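Local coordinates for kinetochore protein Mis16 (PDB 4XYH) that recognises histone H4 and the CENP-A-specific chaperone Scm3 independently, as a WD-repeat chromatin regulator linked to the kinetochore, at residues Glu28-Lys31 and Leu32-Asn36; Pro141-Pro144 and Asp145-Ala148. All blocks are in the same frame, centred on the assembly; numbering follows the deposited sequence.

Contact 1 of 2, residues Glu28-Lys31 and Leu32-Asn36; sequences EEYK and LWKQN
The rings of Y30 and W33 sit three residues apart on one flank of helix 19-40, the N-terminal helix that accompanies the WD40 propeller in RBBP4-like histone-binding proteins. Their planes are only 24° apart but slid well past each other, with Y30 and W33 six-membered ring centroids separated by 5.6 Å, so overlap is slight. The closest approach brings Y30 CE1 against the W33 CE3-CZ3 bond, 3.7 Å from each atom. In the plane of the indole, at its edge, lies the carbonyl oxygen of Y30, while Y41 meets the indole with its own ring steeply inclined and accepts a hydrogen bond from W33 NE1 on its OH. Both aromatic side chains leave with CG anti to the backbone N (chi1 170° in Y30), which sets them side by side. K34, bent along its chain, lays CD 3.4 Å from Y30 OH, leaving its ammonium to lead off. With an alanine in place of Y30, W33 CE3 would probably lose this neighbour and the K34 methylenes be free to turn. E29 forms salt bridges with K25 and R349. Beneath run the i to i+4 backbone bonds, the straightest from L32 N to E28 O at 3.0 Å.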
loop_
_atom_site.group_PDB
_atom_site.type_symbol
_atom_site.label_atom_id
_atom_site.label_comp_id
_atom_site.label_asym_id
_atom_site.label_seq_id
_atom_site.Cartn_x
_atom_site.Cartn_y
_atom_site.Cartn_z
ATOM N N GLU A 28 -3.717 6.687 26.880
ATOM C CA GLU A 28 -3.541 5.694 27.932
ATOM C C GLU A 28 -3.128 4.353 27.332
ATOM O O GLU A 28 -2.142 3.741 27.765
ATOM C CB GLU A 28 -4.826 5.537 28.749
ATOM C CG GLU A 28 -5.007 6.577 29.853
ATOM C CD GLU A 28 -6.409 6.561 30.459
ATOM O OE1 GLU A 28 -7.325 5.971 29.840
ATOM O OE2 GLU A 28 -6.594 7.138 31.554
ATOM N N GLU A 29 -3.874 3.904 26.326
ATOM C CA GLU A 29 -3.594 2.621 25.699
ATOM C C GLU A 29 -2.225 2.613 25.035
ATOM O O GLU A 29 -1.544 1.592 25.023
ATOM C CB GLU A 29 -4.671 2.274 24.680
ATOM C CG GLU A 29 -6.032 2.052 25.292
ATOM C CD GLU A 29 -7.074 1.646 24.269
ATOM O OE1 GLU A 29 -6.696 1.310 23.125
ATOM O OE2 GLU A 29 -8.275 1.662 24.610
ATOM N N TYR A 30 -1.810 3.755 24.508
ATOM C CA TYR A 30 -0.529 3.817 23.836
ATOM C C TYR A 30 0.581 3.684 24.870
ATOM O O TYR A 30 1.590 3.022 24.622
ATOM C CB TYR A 30 -0.372 5.114 23.025
ATOM C CG TYR A 30 1.038 5.315 22.526
ATOM C CD1 TYR A 30 1.519 4.612 21.426
ATOM C CD2 TYR A 30 1.900 6.182 23.171
ATOM C CE1 TYR A 30 2.825 4.780 20.977
ATOM C CE2 TYR A 30 3.201 6.355 22.735
ATOM C CZ TYR A 30 3.658 5.653 21.638
ATOM O OH TYR A 30 4.959 5.831 21.222
ATOM N N LYS A 31 0.389 4.308 26.028
ATOM C CA LYS A 31 1.357 4.215 27.120
ATOM C C LYS A 31 1.535 2.759 27.571
ATOM O O LYS A 31 2.667 2.256 27.709
ATOM C CB LYS A 31 0.905 5.071 28.298
ATOM C CG LYS A 31 1.894 5.118 29.453
ATOM C CD LYS A 31 1.184 5.422 30.766
ATOM C CE LYS A 31 2.144 5.934 31.827
ATOM N NZ LYS A 31 1.419 6.223 33.101
ATOM N N LEU A 32 0.409 2.089 27.793
ATOM C CA LEU A 32 0.422 0.681 28.139
ATOM C C LEU A 32 1.104 -0.146 27.051
ATOM O O LEU A 32 1.958 -0.992 27.355
ATOM C CB LEU A 32 -0.997 0.181 28.373
ATOM C CG LEU A 32 -1.076 -1.170 29.076
ATOM C CD1 LEU A 32 -0.171 -1.171 30.310
ATOM C CD2 LEU A 32 -2.522 -1.516 29.447
ATOM N N TRP A 33 0.736 0.099 25.789
ATOM C CA TRP A 33 1.360 -0.595 24.659
ATOM C C TRP A 33 2.892 -0.448 24.698
ATOM O O TRP A 33 3.637 -1.387 24.402
ATOM C CB TRP A 33 0.816 -0.066 23.321
ATOM C CG TRP A 33 1.554 -0.610 22.129
ATOM C CD1 TRP A 33 1.289 -1.779 21.462
ATOM C CD2 TRP A 33 2.679 -0.018 21.466
ATOM N NE1 TRP A 33 2.180 -1.948 20.431
ATOM C CE2 TRP A 33 3.046 -0.885 20.413
ATOM C CE3 TRP A 33 3.404 1.162 21.650
ATOM C CZ2 TRP A 33 4.104 -0.608 19.553
ATOM C CZ3 TRP A 33 4.458 1.436 20.798
ATOM C CH2 TRP A 33 4.801 0.553 19.764
ATOM N N LYS A 34 3.353 0.738 25.065
ATOM C CA LYS A 34 4.780 1.020 25.114
ATOM C C LYS A 34 5.472 0.204 26.210
ATOM O O LYS A 34 6.626 -0.182 26.071
ATOM C CB LYS A 34 5.010 2.517 25.326
ATOM C CG LYS A 34 6.290 3.045 24.703
ATOM C CD LYS A 34 6.065 4.438 24.088
ATOM C CE LYS A 34 6.408 5.558 25.067
ATOM N NZ LYS A 34 7.862 5.541 25.466
ATOM N N GLN A 35 4.761 -0.061 27.299
ATOM C CA GLN A 35 5.314 -0.891 28.360
ATOM C C GLN A 35 5.376 -2.361 27.952
ATOM O O GLN A 35 6.252 -3.097 28.408
ATOM C CB GLN A 35 4.490 -0.754 29.640
ATOM C CG GLN A 35 4.575 0.609 30.306
ATOM C CD GLN A 35 3.579 0.758 31.444
ATOM O OE1 GLN A 35 2.899 -0.203 31.828
ATOM N NE2 GLN A 35 3.486 1.966 31.990
ATOM N N ASN A 36 4.443 -2.787 27.102
ATOM C CA ASN A 36 4.355 -4.188 26.711
ATOM C C ASN A 36 5.210 -4.578 25.514
ATOM O O ASN A 36 5.301 -5.759 25.170
ATOM C CB ASN A 36 2.915 -4.554 26.417
ATOM C CG ASN A 36 2.074 -4.561 27.654
ATOM O OD1 ASN A 36 2.581 -4.774 28.754
ATOM N ND2 ASN A 36 0.780 -4.319 27.494
#

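Contact 2 of 2, residues Pro141-Pro144 and Asp145-Ala148; sequences PQNP and DIIA
The N143 side chain bonds to the backbone of D145 across a tight corner where the chain passes from strand 136-140 into strand 146-150, the hairpin joining two neighbouring strands of a propeller blade. The N143 side chain leaves CB with CG anti to the backbone N (chi1 175°), and this swings the amide over the residues that follow. CG comes within 4.0 Å of D145 N. From there the two branches part: OD1 accepts the D145 backbone N-H at 3.1 Å, closing an Asx turn, while ND2 rests against I146 CG1 at 3.7 Å. The N-H reaches OD1 from above the amide plane, 54° out of it. D145 CB also lies against OD1, at 3.4 Å, and the amide and carboxylate planes are turned 74° apart. Around the same corner I146 N bonds to N143 O at 3.0 Å, closing the type I beta turn from N143 to I146; P144, with its ring-restricted phi, fits the second position. Farther along, I147 CD1 tucks against P144 O at 3.4 Å. Two waters bridge the corner: one donates to both N143 OD1 and D145 OD2, the other to D145 OD1 and, weakly, to P144 O. R165 pairs with D145 OD2. N143 OD1 thus receives two donors, a backbone N-H and a water, which would favour this orientation of the amide, and the carboxylate of D145, paired with R165 and hydrated by two waters, is likely to stay ionised.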
loop_
_atom_site.group_PDB
_atom_site.type_symbol
_atom_site.label_atom_id
_atom_site.label_comp_id
_atom_site.label_asym_id
_atom_site.label_seq_id
_atom_site.Cartn_x
_atom_site.Cartn_y
_atom_site.Cartn_z
ATOM N N PRO A 141 9.257 -2.580 -10.620
ATOM C CA PRO A 141 9.922 -3.778 -10.079
ATOM C C PRO A 141 11.124 -4.258 -10.903
ATOM O O PRO A 141 12.056 -4.778 -10.308
ATOM C CB PRO A 141 8.807 -4.843 -10.061
ATOM C CG PRO A 141 7.665 -4.277 -10.808
ATOM C CD PRO A 141 7.806 -2.769 -10.745
ATOM N N GLN A 142 11.121 -4.061 -12.214
ATOM C CA GLN A 142 12.244 -4.483 -13.070
ATOM C C GLN A 142 13.436 -3.535 -12.998
ATOM O O GLN A 142 14.508 -3.838 -13.508
ATOM C CB GLN A 142 11.787 -4.608 -14.531
ATOM C CG GLN A 142 10.661 -5.612 -14.760
ATOM C CD GLN A 142 9.271 -4.983 -14.652
ATOM O OE1 GLN A 142 9.104 -3.854 -14.159
ATOM N NE2 GLN A 142 8.271 -5.704 -15.143
ATOM N N ASN A 143 13.220 -2.372 -12.387
ATOM C CA ASN A 143 14.278 -1.393 -12.150
ATOM C C ASN A 143 13.852 -0.307 -11.157
ATOM O O ASN A 143 13.280 0.695 -11.555
ATOM C CB ASN A 143 14.717 -0.764 -13.480
ATOM C CG ASN A 143 15.731 0.367 -13.298
ATOM O OD1 ASN A 143 16.284 0.557 -12.194
ATOM N ND2 ASN A 143 15.986 1.122 -14.379
ATOM N N PRO A 144 14.133 -0.521 -9.863
ATOM C CA PRO A 144 13.733 0.361 -8.758
ATOM C C PRO A 144 14.199 1.808 -8.854
ATOM O O PRO A 144 13.771 2.617 -8.017
ATOM C CB PRO A 144 14.352 -0.323 -7.534
ATOM C CG PRO A 144 14.340 -1.745 -7.908
ATOM C CD PRO A 144 14.709 -1.777 -9.360
ATOM N N ASP A 145 15.049 2.145 -9.821
ATOM C CA ASP A 145 15.457 3.541 -9.997
ATOM C C ASP A 145 14.350 4.342 -10.664
ATOM O O ASP A 145 14.369 5.578 -10.659
ATOM C CB ASP A 145 16.739 3.667 -10.841
ATOM C CG ASP A 145 18.009 3.280 -10.080
ATOM O OD1 ASP A 145 18.068 3.450 -8.835
ATOM O OD2 ASP A 145 18.962 2.819 -10.759
ATOM N N ILE A 146 13.414 3.638 -11.283
ATOM C CA ILE A 146 12.275 4.283 -11.924
ATOM C C ILE A 146 11.076 4.320 -10.950
ATOM O O ILE A 146 10.575 3.272 -10.535
ATOM C CB ILE A 146 11.882 3.551 -13.247
ATOM C CG1 ILE A 146 13.087 3.483 -14.204
ATOM C CG2 ILE A 146 10.678 4.191 -13.891
ATOM C CD1 ILE A 146 13.613 4.842 -14.645
ATOM N N ILE A 147 10.643 5.523 -10.565
ATOM C CA ILE A 147 9.530 5.680 -9.614
ATOM C C ILE A 147 8.318 6.289 -10.324
ATOM O O ILE A 147 8.458 7.257 -11.092
ATOM C CB ILE A 147 9.886 6.596 -8.412
ATOM C CG1 ILE A 147 11.259 6.261 -7.814
ATOM C CG2 ILE A 147 8.757 6.576 -7.341
ATOM C CD1 ILE A 147 11.353 4.883 -7.231
ATOM N N ALA A 148 7.138 5.714 -10.095
ATOM C CA ALA A 148 5.893 6.346 -10.528
ATOM C C ALA A 148 5.177 6.906 -9.307
ATOM O O ALA A 148 5.235 6.307 -8.236
ATOM C CB ALA A 148 5.004 5.360 -11.266
HETATM O O HOH W 1 18.632 -0.429 -11.119
HETATM O O HOH W 2 16.612 2.642 -6.321
#

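In the fold
From the N terminus the chain first runs through helix 19-40, where contact 1 lies; it closes no loop beyond successive helical turns. Strand 41-48 follows directly and pairs with the late strand 406-412, so the helix sits beside the blade in which the two ends of the propeller chain meet. Strands of the next sheet come after that, and only then does contact 2 close the short turn between strands 136-140 and 146-150. The two contacts are in series, neither nested nor crossed. Their centres are 39 Å apart, with nearest atoms about 28 Å apart, on opposite sides of the chain's centre: one belongs to the outlying helix, the other to a blade hairpin.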